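Two-component system sensor histidine kinase (Bacteroides thetaiotaomicron, PDB 3OTT) probably senses saccharides through this extracellular part of a membrane receptor and relays the signal by ATP-dependent histidine phosphorylation to control transcription. Local coordinates at residues Leu508-Glu512 with Glu546-Ser550; Asp525-Trp531 with Ile582-Met587; Lys688-Tyr693 with Asn703-Ser707. One frame throughout, in Å; residues are numbered along the deposited sequence.

Interaction 1 (Leu508-Glu512 with Glu546-Ser550); sequences LFADE and ESQQS
Phe509 and Glu546 make the close part of this contact. The rim of the phenyl ring is turned to the backbone carbonyl of Glu546, which lies near the ring plane, with Phe509 CE1 3.2 Å and Phe509 CZ 3.4 Å from Glu546 O; the ring hydrogens thus face a carbonyl oxygen. The same CE1 of Phe509 is 3.9 Å from CB of Gln548, whose chain runs past the ring in the opposite direction, its amide nearly perpendicular to the phenyl plane. Met539 and Ile541 of strand 537-542 also touch the ring. Beside it Leu508 crosses the extended chain of Glu546 at about a right angle and lays its methyls against the carboxylate, CD1 of Leu508 being 3.7 Å from CD of Glu546, whose OE2 has Lys497 as a long, weak ion-pair partner.

The other end is looser and polar. Gln548 bends at chi2 (-92°), which swings its amide out to Glu512, and NE2 of Gln548 gives Glu512 OE1 a weak bond of 3.3 Å, bent to 128° at the hydrogen. Water 1 makes a second link, donating to Asp511 OD1 (2.9 Å) and accepting a weak bond from Gln548 NE2. Glu512 also has a long, weak ion pair with Lys517.

Two neighbouring four-stranded propeller blades meet here at their outer edges: the loop leaving strand 504-508 meets Glu546, which with Ser547 forms a G1 beta bulge opposite Asn542. The chemistry suggests that ring and methyl contacts hold the loop more firmly than the weak, probably adjustable polar ones.

Interaction 2 (Asp525-Trp531 with Ile582-Met587); sequences DEDGLLW and IDRKTM
Asp525 places its CG between the backbone N and the carbonyl carbon (chi1 76°), and Arg584, bent at chi3 (-62°), brings its guanidinium up to it, NH1 of Arg584 lying 2.9 Å from OD2 of Asp525 in a salt bridge whose hydrogen bond is weak. The straighter bond, 167° at the hydrogen, runs from Arg584 NH1 to Asp527 OD2 at 3.0 Å, in the guanidinium plane and onto the anti lone pair of the carboxylate. Glu526 adds charge alone, in a long salt bridge from OE1 to Arg584 NH2, the oxygen lying well out of that plane, while Arg584 NE donates to the backbone O of Lys568.

Asp525 is itself held by residues that follow its turn. Trp531 NE1 donates to Asp525 OD2 (3.1 Å) from above the carboxylate plane, and Leu529 N donates to Asp525 OD1 (2.8 Å). The far rim of the indole packs against the second segment: Trp531 CZ2 is 4.0 Å from Arg584 CG, Trp531 CH2 is 4.0 Å from Met587 CG, and the sulfur of Met587 makes an oblique Met-aromatic contact. A leucine in place of Arg584 would probably leave the carboxylates of Asp525 and Asp527 without their cation, the former buried.

The type I turn from Asp525 to Gly528, followed by Trp531, matches the Asp-x-x-Gly-x-x-Trp pattern of two-component regulator propeller repeats, here joining one blade to the next.

Interaction 3 (Lys688-Tyr693 with Asn703-Ser707); sequences KNKFVY and NFLKS
Tyr693 and Asn703 face each other across an antiparallel hairpin as a hydrogen-bonded pair, Tyr693 N donating to Asn703 O (3.0 Å) and Asn703 N to Tyr693 O (2.7 Å). Next to them, Leu705 N donates to Phe691 O, and water 3 bridges the same two atoms, so the pairing is partly hydrated where strand 703-704 gives way to loop.

The side chain of Tyr693 can be followed across its partner strand. CB leaves on the side of the sheet shared with Asn703, and CG stands between the backbone N and the carbonyl carbon (chi1 68°), which tips the ring back over the neighbouring strand. Along one rim, CD1 of Tyr693 lies 3.7 Å from the backbone O of Asn703 and also reaches CG of Leu705. One atom further, CE1 of Tyr693 meets CD2 of Leu705 at 3.7 Å, the two side chains crossing at about a right angle. CZ of Tyr693 is 3.5 Å from CB of Asn703, a CH-pi contact in which the methylene sits over one ring face, offset to the rim, and OH at the tip is still 3.9 Å from that same Asn703 CB.

On the other side of the sheet, Val692 and Phe704 form the non-hydrogen-bonded pair. They lie side by side, and CG1 of Val692 is set over the face of the Phe704 ring, 3.6 Å from CD2 of Phe704.

The hairpin closes one border of the second sheet of the Y_Y_Y beta-sandwich: strand 691-696 pairs with strand 720-728, and strand 703-704 is outermost. Tyr693 and Leu705 pack on Ile712 of strand 711-714 in the facing sheet, Phe691 and Leu705 on Leu678 of strand 674-679, and Lys688 makes a cation-pi contact with Tyr49.

Overall arrangement
Interactions 1 and 2 are successive joints between blades of the second beta-propeller: interaction 1 links the blade ending at strand 504-508 to the blade that runs from strand 519-524 to strand 547-552, and interaction 2 links the latter to the blade that runs from strand 561-567 to strand 589-591. Their centres are 15 Å apart, and they touch where Met587 CE lies 3.6 Å from Gln549 O. Interaction 3 belongs to the C-terminal sandwich, its centre 53 Å from that of interaction 1 and 39 Å from that of interaction 2. The side chain of Asn689 in interaction 3 is about 11 Å from the bound hexatantalum dodecabromide, a heavy-atom cluster and not a saccharide.

Interaction 1 (Leu508-Glu512 with Glu546-Ser550)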
loop_
_atom_site.group_PDB
_atom_site.type_symbol
_atom_site.label_atom_id
_atom_site.label_comp_id
_atom_site.label_asym_id
_atom_site.label_seq_id
_atom_site.Cartn_x
_atom_site.Cartn_y
_atom_site.Cartn_z
ATOM N N LEU B 508 -9.910 38.203 30.279
ATOM C CA LEU B 508 -9.001 39.281 29.884
ATOM C C LEU B 508 -8.846 39.495 28.351
ATOM O O LEU B 508 -9.065 38.590 27.583
ATOM C CB LEU B 508 -7.626 39.056 30.505
ATOM C CG LEU B 508 -7.496 39.234 32.034
ATOM C CD1 LEU B 508 -6.228 38.513 32.425
ATOM C CD2 LEU B 508 -7.494 40.713 32.471
ATOM N N PHE B 509 -8.505 40.723 27.940
ATOM C CA PHE B 509 -8.273 41.076 26.531
ATOM C C PHE B 509 -9.509 40.919 25.642
ATOM O O PHE B 509 -9.382 40.733 24.436
ATOM C CB PHE B 509 -7.010 40.326 25.988
ATOM C CG PHE B 509 -5.833 40.374 26.967
ATOM C CD1 PHE B 509 -5.251 41.588 27.312
ATOM C CD2 PHE B 509 -5.388 39.213 27.633
ATOM C CE1 PHE B 509 -4.181 41.637 28.248
ATOM C CE2 PHE B 509 -4.324 39.252 28.540
ATOM C CZ PHE B 509 -3.738 40.460 28.865
ATOM N N ALA B 510 -10.703 40.975 26.237
ATOM C CA ALA B 510 -11.936 40.894 25.467
ATOM C C ALA B 510 -12.183 42.187 24.679
ATOM O O ALA B 510 -13.001 42.214 23.770
ATOM C CB ALA B 510 -13.180 40.558 26.396
ATOM N N ASP B 511 -11.485 43.246 25.046
ATOM C CA ASP B 511 -11.650 44.518 24.376
ATOM C C ASP B 511 -11.138 44.458 22.920
ATOM O O ASP B 511 -11.752 45.010 22.022
ATOM C CB ASP B 511 -11.024 45.660 25.213
ATOM C CG ASP B 511 -9.502 45.497 25.439
ATOM O OD1 ASP B 511 -8.927 44.376 25.233
ATOM O OD2 ASP B 511 -8.874 46.513 25.840
ATOM N N GLU B 512 -10.056 43.720 22.691
ATOM C CA GLU B 512 -9.474 43.559 21.379
ATOM C C GLU B 512 -9.768 42.186 20.762
ATOM O O GLU B 512 -10.099 42.089 19.574
ATOM C CB GLU B 512 -7.951 43.780 21.496
ATOM C CG GLU B 512 -7.246 43.893 20.157
ATOM C CD GLU B 512 -5.815 44.480 20.236
ATOM O OE1 GLU B 512 -5.407 45.028 21.303
ATOM O OE2 GLU B 512 -5.112 44.387 19.195
ATOM N N GLU B 546 0.021 41.749 32.700
ATOM C CA GLU B 546 -1.149 41.610 31.822
ATOM C C GLU B 546 -1.123 42.638 30.678
ATOM O O GLU B 546 -2.160 43.161 30.241
ATOM C CB GLU B 546 -2.442 41.646 32.650
ATOM C CG GLU B 546 -2.605 40.328 33.421
ATOM C CD GLU B 546 -3.749 40.341 34.446
ATOM O OE1 GLU B 546 -4.537 41.325 34.540
ATOM O OE2 GLU B 546 -3.855 39.323 35.167
ATOM N N SER B 547 0.093 42.930 30.244
ATOM C CA SER B 547 0.377 43.783 29.125
ATOM C C SER B 547 0.349 42.974 27.851
ATOM O O SER B 547 0.497 41.758 27.867
ATOM C CB SER B 547 1.823 44.269 29.232
ATOM O OG SER B 547 1.907 45.547 28.655
ATOM N N GLN B 548 0.326 43.668 26.730
ATOM C CA GLN B 548 -0.079 43.025 25.524
ATOM C C GLN B 548 0.342 43.846 24.314
ATOM O O GLN B 548 0.164 45.060 24.295
ATOM C CB GLN B 548 -1.601 42.915 25.657
ATOM C CG GLN B 548 -2.306 42.438 24.525
ATOM C CD GLN B 548 -2.736 43.558 23.659
ATOM O OE1 GLN B 548 -2.142 43.787 22.602
ATOM N NE2 GLN B 548 -3.765 44.285 24.092
ATOM N N GLN B 549 0.894 43.179 23.305
ATOM C CA GLN B 549 1.211 43.801 22.011
ATOM C C GLN B 549 0.687 42.874 20.896
ATOM O O GLN B 549 0.615 41.655 21.023
ATOM C CB GLN B 549 2.734 44.029 21.859
ATOM C CG GLN B 549 3.148 45.459 21.518
ATOM C CD GLN B 549 4.635 45.573 21.082
ATOM O OE1 GLN B 549 5.478 46.001 21.868
ATOM N NE2 GLN B 549 4.944 45.194 19.827
ATOM N N SER B 550 0.331 43.464 19.784
ATOM C CA SER B 550 -0.399 42.745 18.796
ATOM C C SER B 550 0.077 43.153 17.422
ATOM O O SER B 550 0.457 44.293 17.223
ATOM C CB SER B 550 -1.882 43.105 18.984
ATOM O OG SER B 550 -2.608 42.209 18.223
HETATM O O HOH W 1 -6.118 44.862 25.857
#

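Interaction 2 (Asp525-Trp531 with Ile582-Met587)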
loop_
_atom_site.group_PDB
_atom_site.type_symbol
_atom_site.label_atom_id
_atom_site.label_comp_id
_atom_site.label_asym_id
_atom_site.label_seq_id
_atom_site.Cartn_x
_atom_site.Cartn_y
_atom_site.Cartn_z
ATOM N N ASP B 525 5.639 30.567 25.683
ATOM C CA ASP B 525 6.994 30.383 25.184
ATOM C C ASP B 525 7.938 30.200 26.376
ATOM O O ASP B 525 7.517 30.364 27.533
ATOM C CB ASP B 525 7.369 31.510 24.188
ATOM C CG ASP B 525 7.688 32.863 24.840
ATOM O OD1 ASP B 525 7.788 33.023 26.086
ATOM O OD2 ASP B 525 7.930 33.812 24.070
ATOM N N GLU B 526 9.190 29.847 26.085
ATOM C CA GLU B 526 10.197 29.533 27.105
ATOM C C GLU B 526 10.462 30.714 28.038
ATOM O O GLU B 526 10.857 30.530 29.175
ATOM C CB GLU B 526 11.520 29.087 26.446
ATOM C CG GLU B 526 12.430 30.250 26.048
ATOM C CD GLU B 526 13.621 29.827 25.184
ATOM O OE1 GLU B 526 13.442 28.992 24.256
ATOM O OE2 GLU B 526 14.727 30.352 25.419
ATOM N N ASP B 527 10.260 31.933 27.565
ATOM C CA ASP B 527 10.445 33.110 28.444
ATOM C C ASP B 527 9.185 33.349 29.283
ATOM O O ASP B 527 9.111 34.331 30.028
ATOM C CB ASP B 527 10.805 34.364 27.627
ATOM C CG ASP B 527 12.296 34.404 27.213
ATOM O OD1 ASP B 527 13.170 34.681 28.091
ATOM O OD2 ASP B 527 12.610 34.200 26.017
ATOM N N GLY B 528 8.200 32.455 29.150
ATOM C CA GLY B 528 6.898 32.635 29.786
ATOM C C GLY B 528 5.895 33.677 29.274
ATOM O O GLY B 528 4.978 34.081 30.030
ATOM N N LEU B 529 6.035 34.145 28.031
ATOM C CA LEU B 529 5.038 35.071 27.438
ATOM C C LEU B 529 3.998 34.250 26.741
ATOM O O LEU B 529 4.307 33.158 26.306
ATOM C CB LEU B 529 5.674 36.096 26.506
ATOM C CG LEU B 529 6.587 37.044 27.302
ATOM C CD1 LEU B 529 7.886 37.335 26.617
ATOM C CD2 LEU B 529 5.874 38.293 27.570
ATOM N N LEU B 530 2.758 34.731 26.677
ATOM C CA LEU B 530 1.674 33.990 25.980
ATOM C C LEU B 530 1.476 34.470 24.573
ATOM O O LEU B 530 1.439 35.656 24.321
ATOM C CB LEU B 530 0.347 34.181 26.688
ATOM C CG LEU B 530 -0.164 33.247 27.775
ATOM C CD1 LEU B 530 0.957 32.647 28.506
ATOM C CD2 LEU B 530 -1.048 34.011 28.730
ATOM N N TRP B 531 1.222 33.549 23.669
ATOM C CA TRP B 531 0.926 33.897 22.291
ATOM C C TRP B 531 -0.495 33.451 21.960
ATOM O O TRP B 531 -0.846 32.246 22.142
ATOM C CB TRP B 531 1.971 33.246 21.368
ATOM C CG TRP B 531 3.344 33.856 21.557
ATOM C CD1 TRP B 531 4.226 33.552 22.509
ATOM C CD2 TRP B 531 3.923 34.918 20.788
ATOM N NE1 TRP B 531 5.371 34.331 22.390
ATOM C CE2 TRP B 531 5.199 35.186 21.338
ATOM C CE3 TRP B 531 3.485 35.669 19.676
ATOM C CZ2 TRP B 531 6.074 36.147 20.795
ATOM C CZ3 TRP B 531 4.328 36.622 19.149
ATOM C CH2 TRP B 531 5.618 36.858 19.703
ATOM N N ILE B 582 7.860 34.445 13.099
ATOM C CA ILE B 582 7.744 35.724 13.803
ATOM C C ILE B 582 8.761 35.757 14.912
ATOM O O ILE B 582 8.816 34.840 15.739
ATOM C CB ILE B 582 6.342 35.874 14.455
ATOM C CG1 ILE B 582 5.232 35.764 13.400
ATOM C CG2 ILE B 582 6.208 37.154 15.266
ATOM C CD1 ILE B 582 3.845 35.500 14.060
ATOM N N ASP B 583 9.527 36.833 14.973
ATOM C CA ASP B 583 10.588 36.905 15.962
ATOM C C ASP B 583 9.968 37.178 17.314
ATOM O O ASP B 583 9.145 38.060 17.435
ATOM C CB ASP B 583 11.591 38.006 15.612
ATOM C CG ASP B 583 12.618 38.233 16.737
ATOM O OD1 ASP B 583 12.296 38.865 17.773
ATOM O OD2 ASP B 583 13.752 37.743 16.587
ATOM N N ARG B 584 10.371 36.433 18.332
ATOM C CA ARG B 584 9.711 36.542 19.623
ATOM C C ARG B 584 9.911 37.892 20.345
ATOM O O ARG B 584 9.097 38.252 21.194
ATOM C CB ARG B 584 10.072 35.371 20.526
ATOM C CG ARG B 584 9.403 34.059 20.072
ATOM C CD ARG B 584 9.474 32.965 21.177
ATOM N NE ARG B 584 10.820 32.535 21.590
ATOM C CZ ARG B 584 11.417 32.852 22.755
ATOM N NH1 ARG B 584 10.821 33.630 23.647
ATOM N NH2 ARG B 584 12.636 32.394 23.043
ATOM N N LYS B 585 10.975 38.623 20.018
ATOM C CA LYS B 585 11.240 39.899 20.709
ATOM C C LYS B 585 10.738 41.105 19.903
ATOM O O LYS B 585 10.024 41.946 20.464
ATOM C CB LYS B 585 12.716 40.042 21.176
ATOM C CG LYS B 585 13.114 39.052 22.335
ATOM C CD LYS B 585 14.533 39.392 22.971
ATOM C CE LYS B 585 15.795 38.850 22.193
ATOM N NZ LYS B 585 17.139 39.596 22.472
ATOM N N THR B 586 11.026 41.154 18.595
ATOM C CA THR B 586 10.593 42.305 17.782
ATOM C C THR B 586 9.176 42.169 17.244
ATOM O O THR B 586 8.525 43.165 16.944
ATOM C CB THR B 586 11.490 42.543 16.568
ATOM O OG1 THR B 586 11.326 41.438 15.665
ATOM C CG2 THR B 586 12.967 42.725 16.991
ATOM N N MET B 587 8.733 40.932 17.071
ATOM C CA MET B 587 7.413 40.622 16.480
ATOM C C MET B 587 7.293 40.873 14.965
ATOM O O MET B 587 6.168 40.833 14.443
ATOM C CB MET B 587 6.241 41.262 17.245
ATOM C CG MET B 587 6.051 40.663 18.621
ATOM S SD MET B 587 4.644 41.346 19.513
ATOM C CE MET B 587 3.224 40.435 18.808
#

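Interaction 3 (Lys688-Tyr693 with Asn703-Ser707)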
loop_
_atom_site.group_PDB
_atom_site.type_symbol
_atom_site.label_atom_id
_atom_site.label_comp_id
_atom_site.label_asym_id
_atom_site.label_seq_id
_atom_site.Cartn_x
_atom_site.Cartn_y
_atom_site.Cartn_z
ATOM N N LYS B 688 29.379 18.150 0.580
ATOM C CA LYS B 688 29.498 16.785 1.104
ATOM C C LYS B 688 29.486 16.746 2.633
ATOM O O LYS B 688 29.804 17.704 3.275
ATOM C CB LYS B 688 30.806 16.148 0.670
ATOM C CG LYS B 688 31.100 16.161 -0.808
ATOM C CD LYS B 688 30.434 15.051 -1.548
ATOM C CE LYS B 688 31.266 14.693 -2.768
ATOM N NZ LYS B 688 30.993 15.585 -3.876
ATOM N N ASN B 689 29.168 15.614 3.226
ATOM C CA ASN B 689 29.315 15.465 4.662
ATOM C C ASN B 689 30.810 15.220 5.089
ATOM O O ASN B 689 31.671 14.951 4.253
ATOM C CB ASN B 689 28.410 14.335 5.130
ATOM C CG ASN B 689 26.920 14.694 5.011
ATOM O OD1 ASN B 689 26.488 15.726 5.493
ATOM N ND2 ASN B 689 26.147 13.837 4.362
ATOM N N LYS B 690 31.066 15.303 6.390
ATOM C CA LYS B 690 32.377 15.109 6.993
ATOM C C LYS B 690 32.390 13.826 7.807
ATOM O O LYS B 690 31.428 13.522 8.503
ATOM C CB LYS B 690 32.716 16.314 7.870
ATOM C CG LYS B 690 33.161 17.525 7.057
ATOM C CD LYS B 690 33.118 18.840 7.854
ATOM C CE LYS B 690 33.638 19.992 6.962
ATOM N NZ LYS B 690 33.481 21.381 7.557
ATOM N N PHE B 691 33.475 13.062 7.701
ATOM C CA PHE B 691 33.566 11.740 8.352
ATOM C C PHE B 691 34.747 11.605 9.342
ATOM O O PHE B 691 35.755 12.285 9.239
ATOM C CB PHE B 691 33.552 10.609 7.277
ATOM C CG PHE B 691 32.254 10.600 6.418
ATOM C CD1 PHE B 691 31.148 9.910 6.835
ATOM C CD2 PHE B 691 32.149 11.381 5.269
ATOM C CE1 PHE B 691 29.946 9.956 6.106
ATOM C CE2 PHE B 691 30.941 11.442 4.510
ATOM C CZ PHE B 691 29.860 10.735 4.912
ATOM N N VAL B 692 34.578 10.749 10.331
ATOM C CA VAL B 692 35.635 10.389 11.237
ATOM C C VAL B 692 35.797 8.885 11.128
ATOM O O VAL B 692 34.865 8.167 10.717
ATOM C CB VAL B 692 35.335 10.806 12.725
ATOM C CG1 VAL B 692 35.618 12.303 12.951
ATOM C CG2 VAL B 692 33.931 10.480 13.126
ATOM N N TYR B 693 37.004 8.406 11.432
ATOM C CA TYR B 693 37.292 6.980 11.360
ATOM C C TYR B 693 38.323 6.609 12.379
ATOM O O TYR B 693 39.137 7.461 12.805
ATOM C CB TYR B 693 37.773 6.581 9.954
ATOM C CG TYR B 693 39.133 7.104 9.538
ATOM C CD1 TYR B 693 39.280 8.381 9.008
ATOM C CD2 TYR B 693 40.257 6.309 9.646
ATOM C CE1 TYR B 693 40.534 8.871 8.619
ATOM C CE2 TYR B 693 41.538 6.780 9.278
ATOM C CZ TYR B 693 41.666 8.048 8.768
ATOM O OH TYR B 693 42.896 8.494 8.400
ATOM N N ASN B 703 40.167 9.728 13.796
ATOM C CA ASN B 703 40.897 10.486 12.811
ATOM C C ASN B 703 39.856 11.238 11.999
ATOM O O ASN B 703 38.749 10.756 11.856
ATOM C CB ASN B 703 41.694 9.544 11.911
ATOM C CG ASN B 703 42.668 8.642 12.700
ATOM O OD1 ASN B 703 42.343 7.491 13.044
ATOM N ND2 ASN B 703 43.850 9.157 12.974
ATOM N N PHE B 704 40.223 12.399 11.464
ATOM C CA PHE B 704 39.336 13.242 10.667
ATOM C C PHE B 704 39.711 13.226 9.198
ATOM O O PHE B 704 40.887 13.180 8.856
ATOM C CB PHE B 704 39.394 14.666 11.194
ATOM C CG PHE B 704 38.922 14.775 12.587
ATOM C CD1 PHE B 704 39.740 14.357 13.646
ATOM C CD2 PHE B 704 37.635 15.227 12.861
ATOM C CE1 PHE B 704 39.267 14.409 14.948
ATOM C CE2 PHE B 704 37.150 15.280 14.160
ATOM C CZ PHE B 704 37.957 14.884 15.210
ATOM N N LEU B 705 38.715 13.258 8.326
ATOM C CA LEU B 705 39.011 13.233 6.879
ATOM C C LEU B 705 39.241 14.592 6.158
ATOM O O LEU B 705 40.312 14.829 5.553
ATOM C CB LEU B 705 38.040 12.318 6.123
ATOM C CG LEU B 705 38.456 10.839 6.157
ATOM C CD1 LEU B 705 37.371 9.912 5.644
ATOM C CD2 LEU B 705 39.795 10.575 5.403
ATOM N N LYS B 706 38.304 15.512 6.233
ATOM C CA LYS B 706 38.342 16.636 5.247
ATOM C C LYS B 706 37.392 16.224 4.142
ATOM O O LYS B 706 37.490 15.086 3.617
ATOM C CB LYS B 706 39.740 16.860 4.653
ATOM C CG LYS B 706 39.954 18.235 4.008
ATOM C CD LYS B 706 40.529 19.232 5.043
ATOM C CE LYS B 706 40.353 20.717 4.621
ATOM N NZ LYS B 706 38.971 21.247 4.877
ATOM N N SER B 707 36.444 17.108 3.828
ATOM C CA SER B 707 35.208 16.647 3.131
ATOM C C SER B 707 35.412 16.156 1.704
ATOM O O SER B 707 34.688 15.257 1.229
ATOM C CB SER B 707 34.024 17.643 3.202
ATOM O OG SER B 707 34.451 18.993 3.307
HETATM O O HOH W 2 33.137 13.654 2.231
HETATM O O HOH W 3 36.172 14.807 9.219
#